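Prephenate dehydrogenase (Aquifex aeolicus, PDB 2G5C) probably catalyses the NAD(+)-dependent oxidative decarboxylation of prephenate to 3-(4-hydroxyphenyl)pyruvate, a step of L-tyrosine biosynthesis. Local coordinates at residues R21-N35 / I47-F61. Sequence-based numbering, arbitrary orientation.
Sequences RRSGFKGKIYGYDIN and IIDEGTTSIAKVEDF. With NAD (nicotinamide-adenine-dinucleotide), chain E.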
loop_
_atom_site.group_PDB
_atom_site.type_symbol
_atom_site.label_atom_id
_atom_site.label_comp_id
_atom_site.label_asym_id
_atom_site.label_seq_id
_atom_site.Cartn_x
_atom_site.Cartn_y
_atom_site.Cartn_z
ATOM N N ARG A 21 -13.181 28.479 -11.936
ATOM C CA ARG A 21 -13.938 29.587 -11.360
ATOM C C ARG A 21 -13.231 30.202 -10.161
ATOM O O ARG A 21 -12.975 31.406 -10.130
ATOM C CB ARG A 21 -15.326 29.119 -10.924
ATOM C CG ARG A 21 -16.274 28.810 -12.060
ATOM C CD ARG A 21 -16.549 30.043 -12.898
ATOM N NE ARG A 21 -17.496 29.748 -13.967
ATOM C CZ ARG A 21 -17.704 30.527 -15.022
ATOM N NH1 ARG A 21 -17.029 31.663 -15.157
ATOM N NH2 ARG A 21 -18.581 30.163 -15.949
ATOM N N ARG A 22 -12.934 29.369 -9.167
ATOM C CA ARG A 22 -12.259 29.826 -7.959
ATOM C C ARG A 22 -11.039 30.670 -8.301
ATOM O O ARG A 22 -10.759 31.666 -7.636
ATOM C CB ARG A 22 -11.816 28.633 -7.108
ATOM C CG ARG A 22 -11.086 29.037 -5.832
ATOM C CD ARG A 22 -10.310 27.890 -5.194
ATOM N NE ARG A 22 -9.041 27.599 -5.868
ATOM C CZ ARG A 22 -8.928 26.991 -7.047
ATOM N NH1 ARG A 22 -10.010 26.599 -7.705
ATOM N NH2 ARG A 22 -7.730 26.764 -7.567
ATOM N N SER A 23 -10.312 30.262 -9.335
ATOM C CA SER A 23 -9.118 30.986 -9.752
ATOM C C SER A 23 -9.452 32.361 -10.314
ATOM O O SER A 23 -8.553 33.143 -10.626
ATOM C CB SER A 23 -8.335 30.173 -10.785
ATOM O OG SER A 23 -7.756 29.024 -10.185
ATOM N N GLY A 24 -10.744 32.649 -10.449
ATOM C CA GLY A 24 -11.164 33.947 -10.951
ATOM C C GLY A 24 -11.712 34.000 -12.366
ATOM O O GLY A 24 -12.000 35.084 -12.874
ATOM N N PHE A 25 -11.861 32.847 -13.009
ATOM C CA PHE A 25 -12.380 32.812 -14.373
ATOM C C PHE A 25 -13.776 33.428 -14.425
ATOM O O PHE A 25 -14.618 33.148 -13.574
ATOM C CB PHE A 25 -12.436 31.370 -14.883
ATOM C CG PHE A 25 -12.726 31.256 -16.353
ATOM C CD1 PHE A 25 -11.821 31.743 -17.294
ATOM C CD2 PHE A 25 -13.897 30.654 -16.800
ATOM C CE1 PHE A 25 -12.079 31.630 -18.661
ATOM C CE2 PHE A 25 -14.165 30.534 -18.163
ATOM C CZ PHE A 25 -13.254 31.023 -19.095
ATOM N N LYS A 26 -14.016 34.263 -15.430
ATOM C CA LYS A 26 -15.311 34.921 -15.581
ATOM C C LYS A 26 -15.983 34.565 -16.905
ATOM O O LYS A 26 -17.113 34.978 -17.166
ATOM C CB LYS A 26 -15.138 36.442 -15.490
ATOM C CG LYS A 26 -14.561 36.940 -14.166
ATOM C CD LYS A 26 -15.524 36.695 -13.011
ATOM C CE LYS A 26 -14.973 37.227 -11.695
ATOM N NZ LYS A 26 -13.728 36.522 -11.282
ATOM N N GLY A 27 -15.284 33.795 -17.736
ATOM C CA GLY A 27 -15.826 33.403 -19.027
ATOM C C GLY A 27 -16.875 32.314 -18.938
ATOM O O GLY A 27 -17.390 32.024 -17.860
ATOM N N LYS A 28 -17.196 31.706 -20.075
ATOM C CA LYS A 28 -18.195 30.644 -20.122
ATOM C C LYS A 28 -17.572 29.258 -20.053
ATOM O O LYS A 28 -16.529 29.002 -20.657
ATOM C CB LYS A 28 -19.036 30.756 -21.398
ATOM C CG LYS A 28 -20.167 31.773 -21.314
ATOM C CD LYS A 28 -21.274 31.270 -20.399
ATOM C CE LYS A 28 -22.317 32.344 -20.130
ATOM N NZ LYS A 28 -21.729 33.511 -19.413
ATOM N N ILE A 29 -18.218 28.369 -19.305
ATOM C CA ILE A 29 -17.748 27.000 -19.161
ATOM C C ILE A 29 -18.856 26.079 -19.637
ATOM O O ILE A 29 -19.939 26.038 -19.062
ATOM C CB ILE A 29 -17.397 26.673 -17.700
ATOM C CG1 ILE A 29 -16.264 27.590 -17.229
ATOM C CG2 ILE A 29 -16.968 25.225 -17.584
ATOM C CD1 ILE A 29 -15.885 27.417 -15.775
ATOM N N TYR A 30 -18.573 25.345 -20.703
ATOM C CA TYR A 30 -19.541 24.437 -21.293
ATOM C C TYR A 30 -19.131 22.993 -21.068
ATOM O O TYR A 30 -17.986 22.709 -20.703
ATOM C CB TYR A 30 -19.645 24.708 -22.796
ATOM C CG TYR A 30 -20.145 26.088 -23.137
ATOM C CD1 TYR A 30 -21.482 26.429 -22.951
ATOM C CD2 TYR A 30 -19.279 27.059 -23.642
ATOM C CE1 TYR A 30 -21.950 27.702 -23.261
ATOM C CE2 TYR A 30 -19.735 28.336 -23.955
ATOM C CZ TYR A 30 -21.072 28.652 -23.762
ATOM O OH TYR A 30 -21.536 29.916 -24.072
ATOM N N GLY A 31 -20.067 22.082 -21.301
ATOM C CA GLY A 31 -19.770 20.679 -21.117
ATOM C C GLY A 31 -20.397 19.774 -22.155
ATOM O O GLY A 31 -21.457 20.070 -22.705
ATOM N N TYR A 32 -19.707 18.675 -22.436
ATOM C CA TYR A 32 -20.172 17.664 -23.375
ATOM C C TYR A 32 -19.969 16.329 -22.686
ATOM O O TYR A 32 -18.870 16.020 -22.220
ATOM C CB TYR A 32 -19.370 17.678 -24.679
ATOM C CG TYR A 32 -19.588 16.425 -25.503
ATOM C CD1 TYR A 32 -20.859 16.084 -25.966
ATOM C CD2 TYR A 32 -18.537 15.546 -25.763
ATOM C CE1 TYR A 32 -21.079 14.894 -26.661
ATOM C CE2 TYR A 32 -18.747 14.352 -26.457
ATOM C CZ TYR A 32 -20.018 14.033 -26.899
ATOM O OH TYR A 32 -20.235 12.842 -27.555
ATOM N N ASP A 33 -21.032 15.541 -22.620
ATOM C CA ASP A 33 -20.981 14.245 -21.970
ATOM C C ASP A 33 -22.074 13.379 -22.581
ATOM O O ASP A 33 -23.122 13.890 -22.976
ATOM C CB ASP A 33 -21.227 14.422 -20.470
ATOM C CG ASP A 33 -20.735 13.246 -19.655
ATOM O OD1 ASP A 33 -21.279 12.133 -19.808
ATOM O OD2 ASP A 33 -19.792 13.444 -18.857
ATOM N N ILE A 34 -21.830 12.075 -22.672
ATOM C CA ILE A 34 -22.821 11.166 -23.231
ATOM C C ILE A 34 -23.930 10.894 -22.227
ATOM O O ILE A 34 -24.968 10.343 -22.581
ATOM C CB ILE A 34 -22.205 9.807 -23.616
ATOM C CG1 ILE A 34 -21.484 9.204 -22.406
ATOM C CG2 ILE A 34 -21.290 9.975 -24.808
ATOM C CD1 ILE A 34 -21.049 7.767 -22.598
ATOM N N ASN A 35 -23.703 11.271 -20.973
ATOM C CA ASN A 35 -24.690 11.044 -19.926
ATOM C C ASN A 35 -25.489 12.298 -19.598
ATOM O O ASN A 35 -24.935 13.301 -19.145
ATOM C CB ASN A 35 -24.003 10.531 -18.660
ATOM C CG ASN A 35 -24.948 10.447 -17.475
ATOM O OD1 ASN A 35 -25.946 9.732 -17.511
ATOM N ND2 ASN A 35 -24.635 11.182 -16.419
ATOM N N ILE A 47 -21.380 24.011 -11.927
ATOM C CA ILE A 47 -20.083 23.532 -12.395
ATOM C C ILE A 47 -19.835 24.119 -13.779
ATOM O O ILE A 47 -18.781 24.700 -14.041
ATOM C CB ILE A 47 -20.057 21.995 -12.507
ATOM C CG1 ILE A 47 -20.533 21.361 -11.198
ATOM C CG2 ILE A 47 -18.645 21.528 -12.837
ATOM C CD1 ILE A 47 -19.636 21.636 -10.020
ATOM N N ILE A 48 -20.822 23.953 -14.657
ATOM C CA ILE A 48 -20.766 24.467 -16.020
ATOM C C ILE A 48 -21.977 25.371 -16.242
ATOM O O ILE A 48 -22.975 25.271 -15.523
ATOM C CB ILE A 48 -20.801 23.322 -17.063
ATOM C CG1 ILE A 48 -22.114 22.547 -16.941
ATOM C CG2 ILE A 48 -19.614 22.383 -16.847
ATOM C CD1 ILE A 48 -22.343 21.539 -18.043
ATOM N N ASP A 49 -21.888 26.253 -17.232
ATOM C CA ASP A 49 -22.978 27.171 -17.541
ATOM C C ASP A 49 -24.082 26.455 -18.319
ATOM O O ASP A 49 -25.268 26.703 -18.111
ATOM C CB ASP A 49 -22.449 28.352 -18.356
ATOM C CG ASP A 49 -21.521 29.248 -17.552
ATOM O OD1 ASP A 49 -22.005 29.926 -16.621
ATOM O OD2 ASP A 49 -20.307 29.273 -17.848
ATOM N N GLU A 50 -23.674 25.564 -19.213
ATOM C CA GLU A 50 -24.602 24.806 -20.040
ATOM C C GLU A 50 -23.854 23.630 -20.643
ATOM O O GLU A 50 -22.628 23.654 -20.756
ATOM C CB GLU A 50 -25.164 25.681 -21.168
ATOM C CG GLU A 50 -26.027 24.912 -22.169
ATOM C CD GLU A 50 -26.440 25.740 -23.378
ATOM O OE1 GLU A 50 -27.111 25.179 -24.272
ATOM O OE2 GLU A 50 -26.098 26.943 -23.439
ATOM N N GLY A 51 -24.590 22.598 -21.029
ATOM C CA GLY A 51 -23.954 21.437 -21.616
ATOM C C GLY A 51 -24.855 20.752 -22.616
ATOM O O GLY A 51 -26.023 21.107 -22.757
ATOM N N THR A 52 -24.307 19.771 -23.321
ATOM C CA THR A 52 -25.079 19.027 -24.304
ATOM C C THR A 52 -24.613 17.579 -24.340
ATOM O O THR A 52 -23.489 17.264 -23.943
ATOM C CB THR A 52 -24.943 19.643 -25.720
ATOM O OG1 THR A 52 -25.736 18.892 -26.650
ATOM C CG2 THR A 52 -23.483 19.630 -26.175
ATOM N N THR A 53 -25.489 16.701 -24.810
ATOM C CA THR A 53 -25.176 15.287 -24.905
ATOM C C THR A 53 -24.910 14.960 -26.368
ATOM O O THR A 53 -24.622 13.819 -26.720
ATOM C CB THR A 53 -26.350 14.429 -24.391
ATOM O OG1 THR A 53 -25.919 13.072 -24.222
ATOM C CG2 THR A 53 -27.508 14.468 -25.378
ATOM N N SER A 54 -25.010 15.979 -27.214
ATOM C CA SER A 54 -24.785 15.820 -28.647
ATOM C C SER A 54 -23.508 16.533 -29.082
ATOM O O SER A 54 -23.438 17.764 -29.070
ATOM C CB SER A 54 -25.976 16.377 -29.428
ATOM O OG SER A 54 -25.712 16.361 -30.817
ATOM N N ILE A 55 -22.508 15.752 -29.480
ATOM C CA ILE A 55 -21.221 16.288 -29.904
ATOM C C ILE A 55 -21.357 17.369 -30.977
ATOM O O ILE A 55 -20.592 18.331 -30.995
ATOM C CB ILE A 55 -20.296 15.147 -30.422
ATOM C CG1 ILE A 55 -18.923 15.703 -30.805
ATOM C CG2 ILE A 55 -20.933 14.461 -31.617
ATOM C CD1 ILE A 55 -18.137 16.274 -29.654
ATOM N N ALA A 56 -22.336 17.215 -31.861
ATOM C CA ALA A 56 -22.563 18.184 -32.931
ATOM C C ALA A 56 -22.929 19.555 -32.368
ATOM O O ALA A 56 -22.468 20.582 -32.866
ATOM C CB ALA A 56 -23.665 17.685 -33.863
ATOM N N LYS A 57 -23.755 19.557 -31.325
ATOM C CA LYS A 57 -24.207 20.786 -30.676
ATOM C C LYS A 57 -23.068 21.690 -30.217
ATOM O O LYS A 57 -23.217 22.911 -30.172
ATOM C CB LYS A 57 -25.077 20.450 -29.463
ATOM C CG LYS A 57 -26.542 20.834 -29.585
ATOM C CD LYS A 57 -27.286 19.920 -30.540
ATOM C CE LYS A 57 -28.791 20.137 -30.437
ATOM N NZ LYS A 57 -29.296 19.876 -29.052
ATOM N N VAL A 58 -21.937 21.088 -29.864
ATOM C CA VAL A 58 -20.782 21.839 -29.386
ATOM C C VAL A 58 -20.467 23.097 -30.192
ATOM O O VAL A 58 -20.037 24.109 -29.622
ATOM C CB VAL A 58 -19.519 20.946 -29.345
ATOM C CG1 VAL A 58 -18.328 21.756 -28.868
ATOM C CG2 VAL A 58 -19.755 19.753 -28.421
ATOM N N GLU A 59 -20.678 23.046 -31.507
ATOM C CA GLU A 59 -20.390 24.208 -32.349
ATOM C C GLU A 59 -21.144 25.453 -31.888
ATOM O O GLU A 59 -20.704 26.571 -32.141
ATOM C CB GLU A 59 -20.717 23.923 -33.820
ATOM C CG GLU A 59 -22.182 24.072 -34.197
ATOM C CD GLU A 59 -22.394 24.009 -35.701
ATOM O OE1 GLU A 59 -21.605 24.641 -36.442
ATOM O OE2 GLU A 59 -23.349 23.340 -36.145
ATOM N N ASP A 60 -22.272 25.264 -31.205
ATOM C CA ASP A 60 -23.046 26.402 -30.715
ATOM C C ASP A 60 -22.291 27.100 -29.594
ATOM O O ASP A 60 -22.512 28.279 -29.322
ATOM C CB ASP A 60 -24.417 25.944 -30.210
ATOM C CG ASP A 60 -25.348 25.533 -31.335
ATOM O OD1 ASP A 60 -26.374 24.881 -31.050
ATOM O OD2 ASP A 60 -25.062 25.865 -32.503
ATOM N N PHE A 61 -21.392 26.360 -28.952
ATOM C CA PHE A 61 -20.586 26.885 -27.855
ATOM C C PHE A 61 -19.306 27.514 -28.392
ATOM O O PHE A 61 -18.631 28.260 -27.681
ATOM C CB PHE A 61 -20.193 25.761 -26.887
ATOM C CG PHE A 61 -21.355 24.986 -26.325
ATOM C CD1 PHE A 61 -21.138 23.756 -25.705
ATOM C CD2 PHE A 61 -22.652 25.482 -26.388
ATOM C CE1 PHE A 61 -22.192 23.030 -25.153
ATOM C CE2 PHE A 61 -23.716 24.763 -25.840
ATOM C CZ PHE A 61 -23.482 23.533 -25.220
HETATM P PA NAD E . -15.536 9.902 -14.237
HETATM O O1A NAD E . -15.821 10.626 -12.989
HETATM O O2A NAD E . -16.136 8.518 -14.359
HETATM O O5B NAD E . -16.009 10.851 -15.425
HETATM C C5B NAD E . -15.878 10.428 -16.752
HETATM C C4B NAD E . -16.952 11.097 -17.590
HETATM O O4B NAD E . -16.768 10.586 -18.884
HETATM C C3B NAD E . -18.387 10.695 -17.178
HETATM O O3B NAD E . -19.173 11.818 -16.799
HETATM C C2B NAD E . -18.901 9.945 -18.410
HETATM O O2B NAD E . -20.290 10.022 -18.649
HETATM C C1B NAD E . -18.036 10.584 -19.470
HETATM N N9A NAD E . -17.900 9.928 -20.783
HETATM C C8A NAD E . -17.727 8.596 -21.080
HETATM N N7A NAD E . -17.648 8.461 -22.415
HETATM C C5A NAD E . -17.766 9.683 -22.982
HETATM C C6A NAD E . -17.759 10.159 -24.301
HETATM N N6A NAD E . -17.610 9.334 -25.322
HETATM N N1A NAD E . -17.911 11.526 -24.544
HETATM C C2A NAD E . -18.072 12.421 -23.486
HETATM N N3A NAD E . -18.080 11.959 -22.177
HETATM C C4A NAD E . -17.928 10.613 -21.946
HETATM O O3 NAD E . -13.927 9.767 -14.499
HETATM P PN NAD E . -12.791 10.749 -13.928
HETATM O O1N NAD E . -13.339 12.118 -13.877
HETATM O O2N NAD E . -12.309 10.183 -12.639
HETATM O O5D NAD E . -11.541 10.689 -14.948
HETATM C C5D NAD E . -11.651 11.149 -16.280
HETATM C C4D NAD E . -10.305 11.111 -17.038
HETATM O O4D NAD E . -9.274 11.634 -16.217
HETATM C C3D NAD E . -9.791 9.757 -17.546
HETATM O O3D NAD E . -9.420 9.898 -18.919
HETATM C C2D NAD E . -8.590 9.411 -16.680
HETATM O O2D NAD E . -7.579 8.698 -17.387
HETATM C C1D NAD E . -8.149 10.781 -16.167
HETATM N N1N NAD E . -7.587 10.832 -14.782
HETATM C C2N NAD E . -8.336 10.282 -13.744
HETATM C C3N NAD E . -7.840 10.313 -12.434
HETATM C C7N NAD E . -8.660 9.717 -11.328
HETATM O O7N NAD E . -8.148 9.763 -10.061
HETATM N N7N NAD E . -9.842 9.157 -11.515
HETATM C C4N NAD E . -6.572 10.909 -12.191
HETATM C C5N NAD E . -5.821 11.464 -13.252
HETATM C C6N NAD E . -6.345 11.418 -14.555
HETATM O O HOH W 1 -22.380 12.624 -29.647
#
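Asp49 opens the polar part of this contact by closing a small ring of bonds with Ile29: its OD2 accepts the Ile29 N-H at 2.7 Å, nearly straight, while its own backbone N donates to Ile29 O. Arg21 NH2 forms a salt bridge with the same OD2 at 2.7 Å; the oxygen lies at the edge of the guanidinium, in its plane, and the carboxylate is turned 80° from it. Arg21 NH1 and NH2 also converge on Gly27 O, and NH1 reaches Phe25 O, so the group is fixed in its rotation. Two donors on one oxygen would be expected to favour the charged carboxylate.

Further along, backbone bonds take over: Gly31 N to Glu50 O, Thr52 N to Gly31 O, and Asp33 N to Thr52 O, the last long at 3.3 Å. They lay 50-52 parallel to 28-32, at the margin of the sheet in this chain. With helix 36-44 as the crossover, the pair forms a beta-alpha-beta unit of the Rossmann-type nucleotide-binding domain, and illustrates how such a unit sets an acidic residue, just past its first strand, on the ribose of NAD.

Aromatic packing covers one face of the pair. Tyr30 and Phe61 form an offset stack, centroids 4.3 Å apart and planes at 11°, with Phe61 CB also over the tyrosine ring. Tyr32 CG lies opposite its backbone N (chi1 165°), which carries the ring to Ile55; Ile55 CD1 sits over one face of the Tyr32 ring, 4.0 Å from its centroid. A water bridges Tyr32 OH and Ile55 N.

Where 28-32 ends, Asp33 holds the adenosine ribose of NAD, OD1 accepting from O2B and OD2 from O3B. OD1 also takes Asn35 N in an Asx turn, and Val9 N donates to OD2; on the backbone of the same aspartate, Thr53 OG1 donates to Asp33 O in the carbonyl plane, on a lone pair, at 3.2 Å.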